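Local coordinates for LYND (Lyngbya aestuarii, PDB 4V1T), which probably acts as an ATP-dependent YcaO-type cyclodehydratase that turns cysteine residues of precursor peptides into thiazoline heterocycles, at residues 187-201 with 285-297. Residues are numbered along the deposited sequence; the frame is centred on the assembly and turned at random.
Sequences GSVLWLGPVFVPGKT and TLDGKIITLNHSI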
ATOM      1  N   GLY B 187      -2.289 -28.586  -4.005  1.00 53.20           N
ATOM      2  CA  GLY B 187      -1.428 -27.686  -4.749  1.00 61.64           C
ATOM      3  C   GLY B 187      -0.652 -26.804  -3.802  1.00 54.41           C
ATOM      4  O   GLY B 187      -0.936 -26.760  -2.602  1.00 53.04           O
ATOM      5  N   SER B 188       0.338 -26.106  -4.347  1.00 52.18           N
ATOM      6  CA  SER B 188       1.236 -25.281  -3.556  1.00 47.82           C
ATOM      7  C   SER B 188       0.591 -23.965  -3.146  1.00 49.41           C
ATOM      8  O   SER B 188       1.148 -23.238  -2.323  1.00 48.40           O
ATOM      9  CB  SER B 188       2.515 -24.993  -4.351  1.00 42.76           C
ATOM     10  OG  SER B 188       2.194 -24.463  -5.626  1.00 49.69           O
ATOM     11  N   VAL B 189      -0.562 -23.658  -3.734  1.00 46.08           N
ATOM     12  CA  VAL B 189      -1.337 -22.486  -3.356  1.00 36.59           C
ATOM     13  C   VAL B 189      -2.754 -22.870  -2.951  1.00 39.25           C
ATOM     14  O   VAL B 189      -3.544 -23.320  -3.780  1.00 48.42           O
ATOM     15  CB  VAL B 189      -1.419 -21.459  -4.499  1.00 44.86           C
ATOM     16  CG1 VAL B 189      -2.062 -20.168  -4.004  1.00 42.79           C
ATOM     17  CG2 VAL B 189      -0.031 -21.175  -5.069  1.00 49.05           C
ATOM     18  N   LEU B 190      -3.073 -22.687  -1.675  1.00 36.41           N
ATOM     19  CA  LEU B 190      -4.426 -22.880  -1.189  1.00 36.72           C
ATOM     20  C   LEU B 190      -5.322 -21.807  -1.761  1.00 34.15           C
ATOM     21  O   LEU B 190      -4.995 -20.629  -1.674  1.00 45.04           O
ATOM     22  CB  LEU B 190      -4.468 -22.842   0.345  1.00 36.27           C
ATOM     23  CG  LEU B 190      -5.834 -22.592   1.005  1.00 38.31           C
ATOM     24  CD1 LEU B 190      -6.793 -23.750   0.774  1.00 39.87           C
ATOM     25  CD2 LEU B 190      -5.679 -22.320   2.489  1.00 43.79           C
ATOM     26  N   TRP B 191      -6.438 -22.215  -2.364  1.00 36.48           N
ATOM     27  CA  TRP B 191      -7.522 -21.283  -2.682  1.00 38.23           C
ATOM     28  C   TRP B 191      -8.659 -21.571  -1.723  1.00 41.01           C
ATOM     29  O   TRP B 191      -9.050 -22.721  -1.535  1.00 40.69           O
ATOM     30  CB  TRP B 191      -8.020 -21.422  -4.117  1.00 42.93           C
ATOM     31  CG  TRP B 191      -7.030 -21.063  -5.174  1.00 40.38           C
ATOM     32  CD1 TRP B 191      -5.678 -21.264  -5.145  1.00 39.98           C
ATOM     33  CD2 TRP B 191      -7.323 -20.444  -6.427  1.00 44.67           C
ATOM     34  NE1 TRP B 191      -5.108 -20.797  -6.308  1.00 46.75           N
ATOM     35  CE2 TRP B 191      -6.095 -20.296  -7.114  1.00 54.63           C
ATOM     36  CE3 TRP B 191      -8.501 -19.999  -7.038  1.00 49.02           C
ATOM     37  CZ2 TRP B 191      -6.015 -19.721  -8.387  1.00 51.03           C
ATOM     38  CZ3 TRP B 191      -8.423 -19.428  -8.297  1.00 61.22           C
ATOM     39  CH2 TRP B 191      -7.185 -19.294  -8.961  1.00 59.37           C
ATOM     40  N   LEU B 192      -9.185 -20.515  -1.121  1.00 41.53           N
ATOM     41  CA  LEU B 192     -10.241 -20.629  -0.134  1.00 42.17           C
ATOM     42  C   LEU B 192     -11.308 -19.570  -0.422  1.00 39.02           C
ATOM     43  O   LEU B 192     -11.037 -18.382  -0.409  1.00 40.10           O
ATOM     44  CB  LEU B 192      -9.653 -20.469   1.270  1.00 45.20           C
ATOM     45  CG  LEU B 192     -10.617 -20.465   2.449  1.00 57.73           C
ATOM     46  CD1 LEU B 192     -11.398 -21.762   2.541  1.00 53.14           C
ATOM     47  CD2 LEU B 192      -9.861 -20.207   3.744  1.00 71.01           C
ATOM     48  N   GLY B 193     -12.525 -20.022  -0.690  1.00 38.96           N
ATOM     49  CA  GLY B 193     -13.614 -19.132  -1.046  1.00 34.05           C
ATOM     50  C   GLY B 193     -13.765 -19.059  -2.555  1.00 33.18           C
ATOM     51  O   GLY B 193     -12.978 -19.658  -3.293  1.00 38.41           O
ATOM     52  N   PRO B 194     -14.775 -18.329  -3.023  1.00 36.27           N
ATOM     53  CA  PRO B 194     -15.707 -17.607  -2.162  1.00 41.97           C
ATOM     54  C   PRO B 194     -16.847 -18.458  -1.647  1.00 44.71           C
ATOM     55  O   PRO B 194     -17.005 -19.618  -2.047  1.00 39.68           O
ATOM     56  CB  PRO B 194     -16.248 -16.538  -3.096  1.00 38.21           C
ATOM     57  CG  PRO B 194     -16.321 -17.235  -4.405  1.00 41.72           C
ATOM     58  CD  PRO B 194     -15.137 -18.181  -4.444  1.00 42.45           C
ATOM     59  N   VAL B 195     -17.622 -17.871  -0.742  1.00 50.75           N
ATOM     60  CA  VAL B 195     -18.968 -18.319  -0.481  1.00 41.59           C
ATOM     61  C   VAL B 195     -19.858 -17.637  -1.512  1.00 42.11           C
ATOM     62  O   VAL B 195     -19.942 -16.409  -1.543  1.00 36.03           O
ATOM     63  CB  VAL B 195     -19.442 -17.959   0.944  1.00 41.74           C
ATOM     64  CG1 VAL B 195     -20.951 -18.144   1.087  1.00 47.70           C
ATOM     65  CG2 VAL B 195     -18.705 -18.803   1.969  1.00 36.01           C
ATOM     66  N   PHE B 196     -20.507 -18.439  -2.351  1.00 37.33           N
ATOM     67  CA  PHE B 196     -21.472 -17.943  -3.320  1.00 37.59           C
ATOM     68  C   PHE B 196     -22.854 -17.868  -2.683  1.00 40.58           C
ATOM     69  O   PHE B 196     -23.386 -18.877  -2.231  1.00 43.02           O
ATOM     70  CB  PHE B 196     -21.527 -18.856  -4.553  1.00 41.60           C
ATOM     71  CG  PHE B 196     -20.221 -18.972  -5.292  1.00 44.52           C
ATOM     72  CD1 PHE B 196     -19.815 -17.982  -6.164  1.00 43.87           C
ATOM     73  CD2 PHE B 196     -19.403 -20.075  -5.113  1.00 42.53           C
ATOM     74  CE1 PHE B 196     -18.627 -18.091  -6.851  1.00 39.28           C
ATOM     75  CE2 PHE B 196     -18.212 -20.201  -5.813  1.00 37.81           C
ATOM     76  CZ  PHE B 196     -17.821 -19.207  -6.678  1.00 41.31           C
ATOM     77  N   VAL B 197     -23.425 -16.672  -2.659  1.00 48.06           N
ATOM     78  CA  VAL B 197     -24.803 -16.469  -2.218  1.00 49.38           C
ATOM     79  C   VAL B 197     -25.643 -15.996  -3.414  1.00 45.32           C
ATOM     80  O   VAL B 197     -25.557 -14.831  -3.800  1.00 43.99           O
ATOM     81  CB  VAL B 197     -24.897 -15.432  -1.076  1.00 37.21           C
ATOM     82  CG1 VAL B 197     -26.315 -15.398  -0.525  1.00 44.62           C
ATOM     83  CG2 VAL B 197     -23.923 -15.762   0.042  1.00 34.33           C
ATOM     84  N   PRO B 198     -26.436 -16.904  -4.018  1.00 52.49           N
ATOM     85  CA  PRO B 198     -27.259 -16.563  -5.187  1.00 56.55           C
ATOM     86  C   PRO B 198     -28.141 -15.344  -4.968  1.00 55.98           C
ATOM     87  O   PRO B 198     -28.918 -15.324  -4.024  1.00 55.09           O
ATOM     88  CB  PRO B 198     -28.116 -17.811  -5.381  1.00 57.71           C
ATOM     89  CG  PRO B 198     -27.259 -18.914  -4.895  1.00 51.76           C
ATOM     90  CD  PRO B 198     -26.493 -18.345  -3.725  1.00 54.44           C
ATOM     91  N   GLY B 199     -27.996 -14.339  -5.828  1.00 64.73           N
ATOM     92  CA  GLY B 199     -28.746 -13.092  -5.702  1.00 63.89           C
ATOM     93  C   GLY B 199     -27.967 -11.960  -5.043  1.00 55.68           C
ATOM     94  O   GLY B 199     -28.255 -10.784  -5.277  1.00 59.04           O
ATOM     95  N   LYS B 200     -26.984 -12.309  -4.218  1.00 51.21           N
ATOM     96  CA  LYS B 200     -26.179 -11.309  -3.513  1.00 54.25           C
ATOM     97  C   LYS B 200     -24.771 -11.193  -4.074  1.00 46.64           C
ATOM     98  O   LYS B 200     -24.392 -10.149  -4.590  1.00 65.85           O
ATOM     99  CB  LYS B 200     -26.115 -11.635  -2.023  1.00 62.52           C
ATOM    100  CG  LYS B 200     -27.423 -11.354  -1.311  1.00 77.38           C
ATOM    101  CD  LYS B 200     -27.387 -11.762   0.152  1.00 77.69           C
ATOM    102  CE  LYS B 200     -28.751 -12.251   0.613  1.00 63.35           C
ATOM    103  NZ  LYS B 200     -29.839 -11.312   0.224  1.00 63.13           N
ATOM    104  N   THR B 201     -24.001 -12.268  -3.962  1.00 37.23           N
ATOM    105  CA  THR B 201     -22.632 -12.284  -4.471  1.00 38.14           C
ATOM    106  C   THR B 201     -22.635 -12.620  -5.950  1.00 41.69           C
ATOM    107  O   THR B 201     -23.677 -12.946  -6.521  1.00 35.94           O
ATOM    108  CB  THR B 201     -21.771 -13.324  -3.726  1.00 36.62           C
ATOM    109  OG1 THR B 201     -22.267 -14.640  -4.012  1.00 52.14           O
ATOM    110  CG2 THR B 201     -21.797 -13.067  -2.226  1.00 42.30           C
ATOM    111  N   THR B 285     -16.295 -12.656   6.319  1.00 43.79           N
ATOM    112  CA  THR B 285     -16.354 -14.053   5.930  1.00 42.96           C
ATOM    113  C   THR B 285     -15.988 -14.139   4.443  1.00 43.49           C
ATOM    114  O   THR B 285     -15.689 -13.129   3.819  1.00 41.52           O
ATOM    115  CB  THR B 285     -17.739 -14.659   6.206  1.00 46.47           C
ATOM    116  OG1 THR B 285     -18.753 -13.750   5.778  1.00 36.31           O
ATOM    117  CG2 THR B 285     -17.922 -14.918   7.677  1.00 51.21           C
ATOM    118  N   LEU B 286     -16.014 -15.337   3.878  1.00 34.06           N
ATOM    119  CA  LEU B 286     -15.524 -15.545   2.512  1.00 34.49           C
ATOM    120  C   LEU B 286     -16.543 -15.209   1.418  1.00 37.16           C
ATOM    121  O   LEU B 286     -16.322 -15.511   0.249  1.00 43.91           O
ATOM    122  CB  LEU B 286     -15.072 -16.988   2.357  1.00 41.77           C
ATOM    123  CG  LEU B 286     -13.909 -17.420   3.247  1.00 44.87           C
ATOM    124  CD1 LEU B 286     -13.665 -18.912   3.082  1.00 40.24           C
ATOM    125  CD2 LEU B 286     -12.656 -16.642   2.908  1.00 44.61           C
ATOM    126  N   ASP B 287     -17.662 -14.594   1.787  1.00 41.76           N
ATOM    127  CA  ASP B 287     -18.671 -14.217   0.793  1.00 40.36           C
ATOM    128  C   ASP B 287     -18.116 -13.161  -0.160  1.00 36.06           C
ATOM    129  O   ASP B 287     -17.728 -12.075   0.256  1.00 45.33           O
ATOM    130  CB  ASP B 287     -19.953 -13.714   1.462  1.00 41.36           C
ATOM    131  CG  ASP B 287     -19.693 -12.599   2.473  1.00 38.87           C
ATOM    132  OD1 ASP B 287     -18.697 -12.683   3.223  1.00 45.08           O
ATOM    133  OD2 ASP B 287     -20.475 -11.636   2.502  1.00 43.78           O
ATOM    134  N   GLY B 288     -18.074 -13.498  -1.444  1.00 41.63           N
ATOM    135  CA  GLY B 288     -17.548 -12.592  -2.467  1.00 41.72           C
ATOM    136  C   GLY B 288     -16.051 -12.342  -2.376  1.00 43.95           C
ATOM    137  O   GLY B 288     -15.553 -11.321  -2.855  1.00 39.52           O
ATOM    138  N   LYS B 289     -15.334 -13.277  -1.757  1.00 37.69           N
ATOM    139  CA  LYS B 289     -13.900 -13.138  -1.513  1.00 42.88           C
ATOM    140  C   LYS B 289     -13.197 -14.451  -1.764  1.00 41.33           C
ATOM    141  O   LYS B 289     -13.698 -15.502  -1.390  1.00 47.63           O
ATOM    142  CB  LYS B 289     -13.627 -12.726  -0.065  1.00 48.40           C
ATOM    143  CG  LYS B 289     -13.122 -11.311   0.121  1.00 66.00           C
ATOM    144  CD  LYS B 289     -12.391 -11.156   1.450  1.00 70.74           C
ATOM    145  CE  LYS B 289     -13.312 -11.358   2.649  1.00 75.82           C
ATOM    146  NZ  LYS B 289     -12.549 -11.681   3.892  1.00 88.35           N
ATOM    147  N   ILE B 290     -12.019 -14.382  -2.374  1.00 39.07           N
ATOM    148  CA  ILE B 290     -11.147 -15.546  -2.468  1.00 35.15           C
ATOM    149  C   ILE B 290      -9.841 -15.253  -1.738  1.00 36.81           C
ATOM    150  O   ILE B 290      -9.249 -14.186  -1.885  1.00 38.80           O
ATOM    151  CB  ILE B 290     -10.857 -15.924  -3.918  1.00 45.19           C
ATOM    152  CG1 ILE B 290     -12.164 -16.279  -4.627  1.00 50.00           C
ATOM    153  CG2 ILE B 290      -9.898 -17.112  -3.970  1.00 50.47           C
ATOM    154  CD1 ILE B 290     -12.023 -16.467  -6.117  1.00 57.11           C
ATOM    155  N   ILE B 291      -9.397 -16.222  -0.953  1.00 37.59           N
ATOM    156  CA  ILE B 291      -8.121 -16.139  -0.260  1.00 40.55           C
ATOM    157  C   ILE B 291      -7.150 -17.117  -0.887  1.00 38.37           C
ATOM    158  O   ILE B 291      -7.467 -18.293  -1.028  1.00 35.66           O
ATOM    159  CB  ILE B 291      -8.263 -16.507   1.224  1.00 45.61           C
ATOM    160  CG1 ILE B 291      -9.250 -15.561   1.899  1.00 45.57           C
ATOM    161  CG2 ILE B 291      -6.902 -16.512   1.922  1.00 45.58           C
ATOM    162  CD1 ILE B 291      -8.775 -14.131   2.018  1.00 43.01           C
ATOM    163  N   THR B 292      -5.975 -16.625  -1.251  1.00 33.59           N
ATOM    164  CA  THR B 292      -4.908 -17.489  -1.740  1.00 50.62           C
ATOM    165  C   THR B 292      -3.782 -17.480  -0.722  1.00 46.63           C
ATOM    166  O   THR B 292      -3.302 -16.421  -0.329  1.00 35.38           O
ATOM    167  CB  THR B 292      -4.372 -17.063  -3.124  1.00 47.84           C
ATOM    168  OG1 THR B 292      -3.916 -15.704  -3.076  1.00 45.92           O
ATOM    169  CG2 THR B 292      -5.458 -17.192  -4.168  1.00 44.25           C
ATOM    170  N   LEU B 293      -3.389 -18.670  -0.282  1.00 39.59           N
ATOM    171  CA  LEU B 293      -2.253 -18.841   0.604  1.00 38.99           C
ATOM    172  C   LEU B 293      -1.184 -19.655  -0.113  1.00 38.41           C
ATOM    173  O   LEU B 293      -1.288 -20.878  -0.231  1.00 43.42           O
ATOM    174  CB  LEU B 293      -2.666 -19.534   1.900  1.00 39.26           C
ATOM    175  CG  LEU B 293      -1.541 -19.898   2.875  1.00 44.99           C
ATOM    176  CD1 LEU B 293      -0.811 -18.661   3.357  1.00 52.38           C
ATOM    177  CD2 LEU B 293      -2.082 -20.695   4.055  1.00 42.59           C
ATOM    178  N   ASN B 294      -0.162 -18.962  -0.598  1.00 43.89           N
ATOM    179  CA  ASN B 294       0.969 -19.613  -1.239  1.00 41.29           C
ATOM    180  C   ASN B 294       1.831 -20.283  -0.184  1.00 46.97           C
ATOM    181  O   ASN B 294       2.336 -19.620   0.721  1.00 44.86           O
ATOM    182  CB  ASN B 294       1.776 -18.594  -2.041  1.00 44.55           C
ATOM    183  CG  ASN B 294       2.714 -19.247  -3.035  1.00 46.95           C
ATOM    184  OD1 ASN B 294       3.353 -20.256  -2.740  1.00 43.33           O
ATOM    185  ND2 ASN B 294       2.791 -18.683  -4.218  1.00 45.19           N
ATOM    186  N   HIS B 295       1.966 -21.601  -0.284  1.00 58.84           N
ATOM    187  CA  HIS B 295       2.696 -22.385   0.705  1.00 51.82           C
ATOM    188  C   HIS B 295       4.213 -22.384   0.449  1.00 43.24           C
ATOM    189  O   HIS B 295       4.999 -22.375   1.400  1.00 53.60           O
ATOM    190  CB  HIS B 295       2.194 -23.831   0.705  1.00 45.77           C
ATOM    191  CG  HIS B 295       0.787 -23.994   1.183  1.00 52.79           C
ATOM    192  ND1 HIS B 295       0.400 -23.704   2.475  1.00 50.54           N
ATOM    193  CD2 HIS B 295      -0.325 -24.449   0.552  1.00 51.17           C
ATOM    194  CE1 HIS B 295      -0.888 -23.960   2.614  1.00 44.88           C
ATOM    195  NE2 HIS B 295      -1.353 -24.408   1.462  1.00 50.83           N
ATOM    196  N   SER B 296       4.609 -22.385  -0.823  1.00 50.54           N
ATOM    197  CA  SER B 296       6.021 -22.511  -1.211  1.00 64.69           C
ATOM    198  C   SER B 296       6.791 -21.232  -0.823  1.00 56.49           C
ATOM    199  O   SER B 296       7.695 -21.267   0.022  1.00 56.52           O
ATOM    200  CB  SER B 296       6.143 -22.829  -2.717  1.00 64.35           C
ATOM    201  OG  SER B 296       5.520 -21.827  -3.498  1.00 60.85           O
ATOM    202  N   ILE B 297       6.424 -20.103  -1.422  1.00 54.97           N
ATOM    203  CA  ILE B 297       6.796 -18.818  -0.845  1.00 72.52           C
ATOM    204  C   ILE B 297       5.789 -18.659   0.272  1.00 83.81           C
ATOM    205  O   ILE B 297       4.930 -19.519   0.453  1.00110.54           O
ATOM    206  CB  ILE B 297       6.704 -17.633  -1.837  1.00 65.94           C
ATOM    207  CG1 ILE B 297       5.264 -17.057  -1.884  1.00 67.55           C
ATOM    208  CG2 ILE B 297       7.237 -18.056  -3.201  1.00 62.10           C
ATOM    209  CD1 ILE B 297       5.069 -15.925  -2.885  1.00 74.45           C
TER
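Leu-190 with Leu-293 and Leu-192 with Ile-291 form the hydrogen-bonded pairs of two antiparallel strands; just past the paired residues, His-295 N hydrogen-bonds Ser-188 O (2.7 Å). On the face of the sheet opposite these four side chains, Thr-292 CG2 sits over the five-membered ring of Trp-191, a CH-pi contact 4.1 Å from the centroid. With chi1 at 57°, Thr-292 OG1 lies between the backbone N and the carbonyl carbon, and CG2, anti to that carbon, reaches the ring; OG1 bonds His-303. Leu-286 CD1 presses tightly on Leu-192 CG (3.5 Å), the two side chains crossing at about a right angle. Pro-194, after a cis peptide bond, has no N-H to offer Lys-289 O, and the regular pairing stops here; its CD packs alongside Ile-290 CG1 (3.5 Å). Beyond it, Leu-286 O, in a type II turn, accepts Val-195 N (2.9 Å) and Lys-289 N from opposite faces of its plane. Thr-201 CG2 lies 3.8 Å from Gly-288 N, while OG1 accepts Val-197 N (2.7 Å); a glycine here is likely to leave Val-197 N without that acceptor and Gly-288 and Asp-287 without the methyl packed on them. Glu-98 and Gln-29 of the second subunit bind Ser-188 OG. In the mixed sheet, strands 180-184 and 299-304 flank this pair; helix 250-275 packs on Leu-192, and helix 204-213 on Trp-191 and Ile-290.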